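Local coordinates for Slr1438 protein (Synechocystis sp., PDB 3K25) that is of unestablished function but probably binds carbohydrate and may act as an aldose 1-epimerase-like isomerase, at residues D19-L27 with T36-P44; L27-V35 with A94-I102. All blocks are in the same frame, centred on the assembly; numbering follows the deposited sequence.

Interaction 1: D19-L27 with T36-P44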
loop_
_atom_site.group_PDB
_atom_site.type_symbol
_atom_site.label_atom_id
_atom_site.label_comp_id
_atom_site.label_asym_id
_atom_site.label_seq_id
_atom_site.Cartn_x
_atom_site.Cartn_y
_atom_site.Cartn_z
ATOM N N ASP A 19 -0.043 15.051 -19.458
ATOM C CA ASP A 19 -0.396 16.462 -19.638
ATOM C C ASP A 19 -1.797 16.630 -20.192
ATOM O O ASP A 19 -2.338 17.727 -20.188
ATOM C CB ASP A 19 0.615 17.185 -20.548
ATOM C CG ASP A 19 0.777 16.525 -21.913
ATOM O OD1 ASP A 19 -0.194 15.923 -22.414
ATOM O OD2 ASP A 19 1.881 16.626 -22.495
ATOM N N GLN A 20 -2.378 15.532 -20.662
ATOM C CA GLN A 20 -3.723 15.552 -21.203
ATOM C C GLN A 20 -4.752 15.513 -20.096
ATOM O O GLN A 20 -5.668 16.322 -20.064
ATOM C CB GLN A 20 -3.927 14.371 -22.145
ATOM C CG GLN A 20 -3.272 14.585 -23.481
ATOM C CD GLN A 20 -3.622 15.942 -24.042
ATOM O OE1 GLN A 20 -4.797 16.260 -24.237
ATOM N NE2 GLN A 20 -2.608 16.759 -24.293
ATOM N N SER A 21 -4.599 14.568 -19.182
ATOM C CA SER A 21 -5.532 14.439 -18.074
ATOM C C SER A 21 -5.105 15.348 -16.947
ATOM O O SER A 21 -5.781 15.424 -15.926
ATOM C CB SER A 21 -5.542 13.006 -17.562
ATOM O OG SER A 21 -4.245 12.639 -17.114
ATOM N N LEU A 22 -3.985 16.041 -17.139
ATOM C CA LEU A 22 -3.449 16.923 -16.109
ATOM C C LEU A 22 -3.154 16.093 -14.865
ATOM O O LEU A 22 -3.480 16.481 -13.739
ATOM C CB LEU A 22 -4.443 18.038 -15.772
ATOM C CG LEU A 22 -4.263 19.347 -16.541
ATOM C CD1 LEU A 22 -4.302 19.083 -18.032
ATOM C CD2 LEU A 22 -5.350 20.317 -16.141
ATOM N N ALA A 23 -2.526 14.943 -15.084
ATOM C CA ALA A 23 -2.183 14.043 -13.996
ATOM C C ALA A 23 -0.677 13.936 -13.790
ATOM O O ALA A 23 0.083 13.723 -14.740
ATOM C CB ALA A 23 -2.762 12.664 -14.263
ATOM N N ARG A 24 -0.253 14.091 -12.543
ATOM C CA ARG A 24 1.152 13.979 -12.213
ATOM C C ARG A 24 1.350 13.219 -10.910
ATOM O O ARG A 24 0.603 13.392 -9.935
ATOM C CB ARG A 24 1.811 15.366 -12.161
ATOM C CG ARG A 24 0.983 16.493 -11.538
ATOM C CD ARG A 24 1.335 17.829 -12.206
ATOM N NE ARG A 24 2.778 18.051 -12.261
ATOM C CZ ARG A 24 3.413 18.598 -13.295
ATOM N NH1 ARG A 24 2.732 18.979 -14.363
ATOM N NH2 ARG A 24 4.728 18.759 -13.263
ATOM N N LEU A 25 2.355 12.352 -10.908
ATOM C CA LEU A 25 2.643 11.535 -9.741
ATOM C C LEU A 25 4.125 11.601 -9.371
ATOM O O LEU A 25 4.997 11.787 -10.235
ATOM C CB LEU A 25 2.206 10.092 -10.032
ATOM C CG LEU A 25 2.396 8.977 -9.001
ATOM C CD1 LEU A 25 1.345 7.899 -9.257
ATOM C CD2 LEU A 25 3.812 8.406 -9.075
ATOM N N SER A 26 4.399 11.460 -8.081
ATOM C CA SER A 26 5.764 11.487 -7.589
ATOM C C SER A 26 6.090 10.161 -6.922
ATOM O O SER A 26 5.437 9.765 -5.955
ATOM C CB SER A 26 5.952 12.632 -6.590
ATOM O OG SER A 26 5.606 13.876 -7.174
ATOM N N LEU A 27 7.102 9.475 -7.445
ATOM C CA LEU A 27 7.523 8.195 -6.899
ATOM C C LEU A 27 9.006 8.254 -6.525
ATOM O O LEU A 27 9.833 8.653 -7.335
ATOM C CB LEU A 27 7.234 7.093 -7.926
ATOM C CG LEU A 27 7.852 5.697 -7.853
ATOM C CD1 LEU A 27 7.892 5.162 -6.450
ATOM C CD2 LEU A 27 7.047 4.799 -8.765
ATOM N N THR A 36 4.536 8.794 -3.466
ATOM C CA THR A 36 4.299 9.700 -2.356
ATOM C C THR A 36 3.116 10.616 -2.590
ATOM O O THR A 36 2.238 10.724 -1.741
ATOM C CB THR A 36 5.520 10.562 -2.097
ATOM O OG1 THR A 36 5.842 11.279 -3.294
ATOM C CG2 THR A 36 6.702 9.700 -1.713
ATOM N N GLU A 37 3.096 11.277 -3.744
ATOM C CA GLU A 37 2.011 12.203 -4.062
ATOM C C GLU A 37 1.444 11.961 -5.448
ATOM O O GLU A 37 2.148 11.502 -6.342
ATOM C CB GLU A 37 2.504 13.650 -3.962
ATOM C CG GLU A 37 3.275 13.955 -2.691
ATOM C CD GLU A 37 3.480 15.443 -2.458
ATOM O OE1 GLU A 37 3.684 16.195 -3.438
ATOM O OE2 GLU A 37 3.448 15.864 -1.285
ATOM N N TRP A 38 0.167 12.281 -5.618
ATOM C CA TRP A 38 -0.518 12.106 -6.897
ATOM C C TRP A 38 -1.572 13.195 -7.067
ATOM O O TRP A 38 -2.386 13.409 -6.172
ATOM C CB TRP A 38 -1.168 10.718 -6.935
ATOM C CG TRP A 38 -2.067 10.439 -8.111
ATOM C CD1 TRP A 38 -2.053 11.055 -9.331
ATOM C CD2 TRP A 38 -3.075 9.415 -8.191
ATOM N NE1 TRP A 38 -2.985 10.477 -10.166
ATOM C CE2 TRP A 38 -3.625 9.470 -9.494
ATOM C CE3 TRP A 38 -3.561 8.457 -7.288
ATOM C CZ2 TRP A 38 -4.640 8.603 -9.919
ATOM C CZ3 TRP A 38 -4.571 7.589 -7.712
ATOM C CH2 TRP A 38 -5.100 7.671 -9.021
ATOM N N THR A 39 -1.535 13.906 -8.196
ATOM C CA THR A 39 -2.517 14.968 -8.472
ATOM C C THR A 39 -3.170 14.874 -9.844
ATOM O O THR A 39 -2.525 14.577 -10.849
ATOM C CB THR A 39 -1.929 16.395 -8.361
ATOM O OG1 THR A 39 -0.895 16.577 -9.341
ATOM C CG2 THR A 39 -1.394 16.639 -6.976
ATOM N N VAL A 40 -4.469 15.137 -9.850
ATOM C CA VAL A 40 -5.285 15.122 -11.052
ATOM C C VAL A 40 -5.908 16.502 -11.174
ATOM O O VAL A 40 -6.721 16.902 -10.346
ATOM C CB VAL A 40 -6.387 14.068 -10.946
ATOM C CG1 VAL A 40 -5.844 12.721 -11.368
ATOM C CG2 VAL A 40 -6.870 13.979 -9.503
ATOM N N GLN A 41 -5.515 17.233 -12.208
ATOM C CA GLN A 41 -6.025 18.579 -12.422
ATOM C C GLN A 41 -5.570 19.469 -11.277
ATOM O O GLN A 41 -6.235 20.445 -10.937
ATOM C CB GLN A 41 -7.551 18.581 -12.501
ATOM C CG GLN A 41 -8.099 17.749 -13.638
ATOM C CD GLN A 41 -9.606 17.825 -13.737
ATOM O OE1 GLN A 41 -10.321 17.506 -12.787
ATOM N NE2 GLN A 41 -10.100 18.248 -14.894
ATOM N N GLY A 42 -4.446 19.106 -10.670
ATOM C CA GLY A 42 -3.903 19.905 -9.583
ATOM C C GLY A 42 -4.432 19.622 -8.190
ATOM O O GLY A 42 -3.912 20.155 -7.205
ATOM N N GLN A 43 -5.466 18.797 -8.094
ATOM C CA GLN A 43 -6.018 18.466 -6.793
ATOM C C GLN A 43 -5.352 17.193 -6.248
ATOM O O GLN A 43 -5.208 16.190 -6.956
ATOM C CB GLN A 43 -7.537 18.303 -6.898
ATOM C CG GLN A 43 -7.979 17.256 -7.902
ATOM C CD GLN A 43 -9.441 17.389 -8.287
ATOM O OE1 GLN A 43 -10.320 17.456 -7.424
ATOM N NE2 GLN A 43 -9.709 17.423 -9.590
ATOM N N PRO A 44 -4.911 17.235 -4.980
ATOM C CA PRO A 44 -4.251 16.112 -4.304
ATOM C C PRO A 44 -5.166 14.928 -4.030
ATOM O O PRO A 44 -6.062 14.994 -3.188
ATOM C CB PRO A 44 -3.740 16.740 -3.011
ATOM C CG PRO A 44 -4.777 17.782 -2.722
ATOM C CD PRO A 44 -4.985 18.406 -4.088
#

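Interaction 2: L27-V35 with A94-I102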
loop_
_atom_site.group_PDB
_atom_site.type_symbol
_atom_site.label_atom_id
_atom_site.label_comp_id
_atom_site.label_asym_id
_atom_site.label_seq_id
_atom_site.Cartn_x
_atom_site.Cartn_y
_atom_site.Cartn_z
ATOM N N LEU A 27 7.102 9.475 -7.445
ATOM C CA LEU A 27 7.523 8.195 -6.899
ATOM C C LEU A 27 9.006 8.254 -6.525
ATOM O O LEU A 27 9.833 8.653 -7.335
ATOM C CB LEU A 27 7.234 7.093 -7.926
ATOM C CG LEU A 27 7.852 5.697 -7.853
ATOM C CD1 LEU A 27 7.892 5.162 -6.450
ATOM C CD2 LEU A 27 7.047 4.799 -8.765
ATOM N N VAL A 28 9.335 7.902 -5.282
ATOM C CA VAL A 28 10.721 7.917 -4.826
ATOM C C VAL A 28 11.134 6.492 -4.408
ATOM O O VAL A 28 10.929 6.063 -3.266
ATOM C CB VAL A 28 10.916 8.988 -3.681
ATOM C CG1 VAL A 28 9.647 9.153 -2.910
ATOM C CG2 VAL A 28 12.073 8.605 -2.746
ATOM N N PRO A 29 11.713 5.737 -5.361
ATOM C CA PRO A 29 12.210 4.354 -5.308
ATOM C C PRO A 29 13.151 3.918 -4.184
ATOM O O PRO A 29 13.080 2.785 -3.731
ATOM C CB PRO A 29 12.843 4.167 -6.686
ATOM C CG PRO A 29 13.235 5.558 -7.073
ATOM C CD PRO A 29 12.047 6.349 -6.657
ATOM N N GLY A 30 14.038 4.804 -3.750
ATOM C CA GLY A 30 14.961 4.458 -2.682
ATOM C C GLY A 30 14.285 4.326 -1.324
ATOM O O GLY A 30 14.882 3.794 -0.383
ATOM N N ARG A 31 13.046 4.810 -1.220
ATOM C CA ARG A 31 12.282 4.741 0.021
ATOM C C ARG A 31 11.153 3.730 -0.058
ATOM O O ARG A 31 10.011 4.051 0.267
ATOM C CB ARG A 31 11.660 6.093 0.360
ATOM C CG ARG A 31 12.633 7.184 0.652
ATOM C CD ARG A 31 13.463 6.896 1.871
ATOM N NE ARG A 31 13.533 8.093 2.700
ATOM C CZ ARG A 31 12.605 8.423 3.586
ATOM N NH1 ARG A 31 11.562 7.631 3.754
ATOM N NH2 ARG A 31 12.705 9.550 4.275
ATOM N N GLY A 32 11.456 2.521 -0.506
ATOM C CA GLY A 32 10.429 1.501 -0.592
ATOM C C GLY A 32 9.608 1.474 -1.869
ATOM O O GLY A 32 8.502 0.946 -1.852
ATOM N N GLY A 33 10.137 2.003 -2.971
ATOM C CA GLY A 33 9.388 2.015 -4.225
ATOM C C GLY A 33 8.044 2.678 -3.981
ATOM O O GLY A 33 7.007 2.257 -4.489
ATOM N N LEU A 34 8.097 3.746 -3.197
ATOM C CA LEU A 34 6.939 4.497 -2.763
ATOM C C LEU A 34 6.396 5.626 -3.629
ATOM O O LEU A 34 7.138 6.515 -4.057
ATOM C CB LEU A 34 7.230 5.065 -1.360
ATOM C CG LEU A 34 6.204 6.007 -0.717
ATOM C CD1 LEU A 34 4.945 5.214 -0.362
ATOM C CD2 LEU A 34 6.790 6.660 0.526
ATOM N N VAL A 35 5.084 5.572 -3.868
ATOM C CA VAL A 35 4.345 6.615 -4.580
ATOM C C VAL A 35 4.054 7.563 -3.410
ATOM O O VAL A 35 3.399 7.169 -2.446
ATOM C CB VAL A 35 2.975 6.106 -5.119
ATOM C CG1 VAL A 35 2.101 7.285 -5.528
ATOM C CG2 VAL A 35 3.184 5.199 -6.296
ATOM N N ALA A 94 9.779 -4.318 2.851
ATOM C CA ALA A 94 9.717 -3.740 1.522
ATOM C C ALA A 94 9.612 -2.219 1.611
ATOM O O ALA A 94 10.275 -1.489 0.858
ATOM C CB ALA A 94 8.538 -4.313 0.762
ATOM N N ARG A 95 8.798 -1.749 2.553
ATOM C CA ARG A 95 8.586 -0.318 2.743
ATOM C C ARG A 95 9.872 0.408 3.137
ATOM O O ARG A 95 10.063 1.570 2.785
ATOM C CB ARG A 95 7.543 -0.098 3.840
ATOM C CG ARG A 95 8.111 -0.361 5.222
ATOM C CD ARG A 95 7.087 -0.838 6.228
ATOM N NE ARG A 95 6.224 0.225 6.706
ATOM C CZ ARG A 95 5.825 0.338 7.964
ATOM N NH1 ARG A 95 6.216 -0.545 8.868
ATOM N NH2 ARG A 95 5.024 1.328 8.315
ATOM N N ASP A 96 10.740 -0.296 3.863
ATOM C CA ASP A 96 11.999 0.234 4.384
ATOM C C ASP A 96 13.252 0.095 3.526
ATOM O O ASP A 96 14.330 0.478 3.971
ATOM C CB ASP A 96 12.311 -0.433 5.727
ATOM C CG ASP A 96 11.128 -0.439 6.666
ATOM O OD1 ASP A 96 10.629 0.655 7.007
ATOM O OD2 ASP A 96 10.695 -1.540 7.062
ATOM N N LEU A 97 13.135 -0.447 2.317
ATOM C CA LEU A 97 14.315 -0.649 1.472
ATOM C C LEU A 97 14.294 0.046 0.127
ATOM O O LEU A 97 13.232 0.376 -0.406
ATOM C CB LEU A 97 14.530 -2.135 1.212
ATOM C CG LEU A 97 14.870 -3.015 2.404
ATOM C CD1 LEU A 97 14.625 -4.456 2.000
ATOM C CD2 LEU A 97 16.302 -2.788 2.858
ATOM N N PRO A 98 15.484 0.288 -0.443
ATOM C CA PRO A 98 15.507 0.951 -1.753
ATOM C C PRO A 98 15.263 -0.052 -2.873
ATOM O O PRO A 98 15.726 -1.190 -2.804
ATOM C CB PRO A 98 16.907 1.563 -1.810
ATOM C CG PRO A 98 17.733 0.604 -0.955
ATOM C CD PRO A 98 16.813 0.318 0.204
ATOM N N TRP A 99 14.511 0.385 -3.882
ATOM C CA TRP A 99 14.188 -0.407 -5.067
ATOM C C TRP A 99 14.980 0.205 -6.234
ATOM O O TRP A 99 15.373 1.375 -6.169
ATOM C CB TRP A 99 12.689 -0.314 -5.363
ATOM C CG TRP A 99 11.785 -0.948 -4.321
ATOM C CD1 TRP A 99 11.805 -0.737 -2.962
ATOM C CD2 TRP A 99 10.673 -1.833 -4.567
ATOM N NE1 TRP A 99 10.771 -1.424 -2.358
ATOM C CE2 TRP A 99 10.063 -2.102 -3.317
ATOM C CE3 TRP A 99 10.133 -2.418 -5.723
ATOM C CZ2 TRP A 99 8.935 -2.932 -3.193
ATOM C CZ3 TRP A 99 9.010 -3.246 -5.598
ATOM C CH2 TRP A 99 8.426 -3.491 -4.338
ATOM N N GLU A 100 15.226 -0.569 -7.292
ATOM C CA GLU A 100 15.969 -0.053 -8.449
ATOM C C GLU A 100 15.031 0.099 -9.633
ATOM O O GLU A 100 14.117 -0.717 -9.814
ATOM C CB GLU A 100 17.067 -1.020 -8.896
ATOM C CG GLU A 100 17.826 -1.700 -7.796
ATOM C CD GLU A 100 18.756 -2.784 -8.313
ATOM O OE1 GLU A 100 18.268 -3.737 -8.967
ATOM O OE2 GLU A 100 19.974 -2.674 -8.058
ATOM N N VAL A 101 15.261 1.122 -10.453
ATOM C CA VAL A 101 14.443 1.302 -11.645
ATOM C C VAL A 101 15.047 0.401 -12.732
ATOM O O VAL A 101 16.218 0.553 -13.093
ATOM C CB VAL A 101 14.464 2.760 -12.133
ATOM C CG1 VAL A 101 13.536 2.919 -13.325
ATOM C CG2 VAL A 101 14.053 3.685 -11.015
ATOM N N ILE A 102 14.257 -0.542 -13.239
ATOM C CA ILE A 102 14.740 -1.453 -14.271
ATOM C C ILE A 102 13.941 -1.310 -15.550
ATOM O O ILE A 102 13.943 -2.203 -16.391
ATOM C CB ILE A 102 14.655 -2.935 -13.819
ATOM C CG1 ILE A 102 13.195 -3.394 -13.798
ATOM C CG2 ILE A 102 15.292 -3.095 -12.442
ATOM C CD1 ILE A 102 13.029 -4.899 -13.824
#

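Interaction 1: D19-L27 with T36-P44
Leu-25 and Trp-38 face each other across an antiparallel beta hairpin, both on its apolar face, where strand 34-40 returns alongside strand 23-28 within the beta-rich fold of an aldose 1-epimerase family member. They form a non-hydrogen-bonded pair, their CA atoms 4.3 Å apart. With Trp-38 CG anti to the backbone N (chi1 172°), the indole projects from the strand and meets Leu-25 obliquely, Leu-25 CD1 lying 4.4 Å from Trp-38 CG. The ring also turns an edge to the partner backbone: Arg-24 O lies in the indole plane, 3.6 Å from Trp-38 CD1. Ala-23 and Val-40 extend the same buried face, with Ala-23 CB 4.2 Å from Val-40 CG1. This face packs on strands 130-139, 142-151 and 276-287, where Leu-138 and Leu-143 touch both Leu-25 and Trp-38, Phe-284 adds to the packing on Trp-38, and Val-286 meets Val-40.

The other face is polar. Arg-24 and Thr-39 lie alongside each other and point the same way, as a hydrogen-bonded pair joined from Arg-24 N to Thr-39 O (2.9 Å) and from Thr-39 N to Arg-24 O (2.8 Å), the latter nearly straight at 173°. The guanidinium of Arg-24 forms a salt bridge with Glu-17 on strand 14-18, whereas Glu-37, on the same face, pairs with Arg-50. Toward the turn, Leu-22 O accepts the backbone N of Gln-41, and a type I' turn from Val-40 to Gln-43 then carries the chain into strand 43-44.

At the opposite end, Thr-36 and Glu-37 both face Ser-26 in a classic beta bulge. There Ser-26 O receives two donors from one residue: Thr-36 N at 2.8 Å, and the hydroxyl Thr-36 OG1 at 3.1 Å, which approaches from 58° above the carbonyl plane.

Interaction 2: L27-V35 with A94-I102
Trp-99 lays its indole against the backbone of Gly-33, whose CA stands over one face in a CH-pi contact, 3.9 Å from the centroid of the five-membered ring and 12° off its normal. Gly-33, with no side chain, lets its backbone come close against the ring. Trp-99 CG lies anti to the carbonyl carbon, beside the backbone N (chi1 -66°), which brings the indole to the glycine loop. The backbone of Trp-99 is gripped as well: its N donates to Pro-29 O at 2.8 Å. That carbonyl also accepts Gly-33 N at 3.1 Å, the two donors arriving from opposite faces of its plane. A weak bond from Gly-32 N to Leu-97 O adds a further backbone link, while Pro-98 packs against Gly-30.

These contacts join the connection of the 23-28/34-40 hairpin to the loop that leads into strand 100-105, an outermost strand of the sheet that also holds strands 110-117 and 130-139 in the galactose mutarotase-like fold of the family. Pro-29 CG and Val-101 CG2, 4.4 Å apart, continue the packing to the start of that strand.

What fixes the indole lies partly in its own loop. Trp-99 NE1 donates to Ala-94 O at 3.3 Å, almost straight at 176° and with the acceptor in the ring plane, consistent with the bond helping to fix the ring's rotation. Replacing Trp-99 with alanine would probably leave Ala-94 O without this donor and open a gap over Gly-33. Farther out, Phe-134 meets the Trp-99 ring edge-to-face and Leu-116 packs on it, both from neighbouring strands of that sheet.

Both interactions involve the hairpin of strands 23-28 and 34-40, interaction 1 along the paired strands and interaction 2 at the loop connecting them, with centres about 19 Å apart. Interaction 1 holds the two strands to each other by antiparallel backbone pairing, interrupted by a bulge, with an apolar face turned to the core and a polar face whose charged groups find partners outside the pair. Interaction 2 instead ties the loop to a segment distant in sequence; glycine backbone against a buried indole is prominent there, and its centre lies closer to the centre of the chain. The two share Leu-27, and Leu-25 CD1 packs 3.9 Å from Val-35 CG1 where they adjoin.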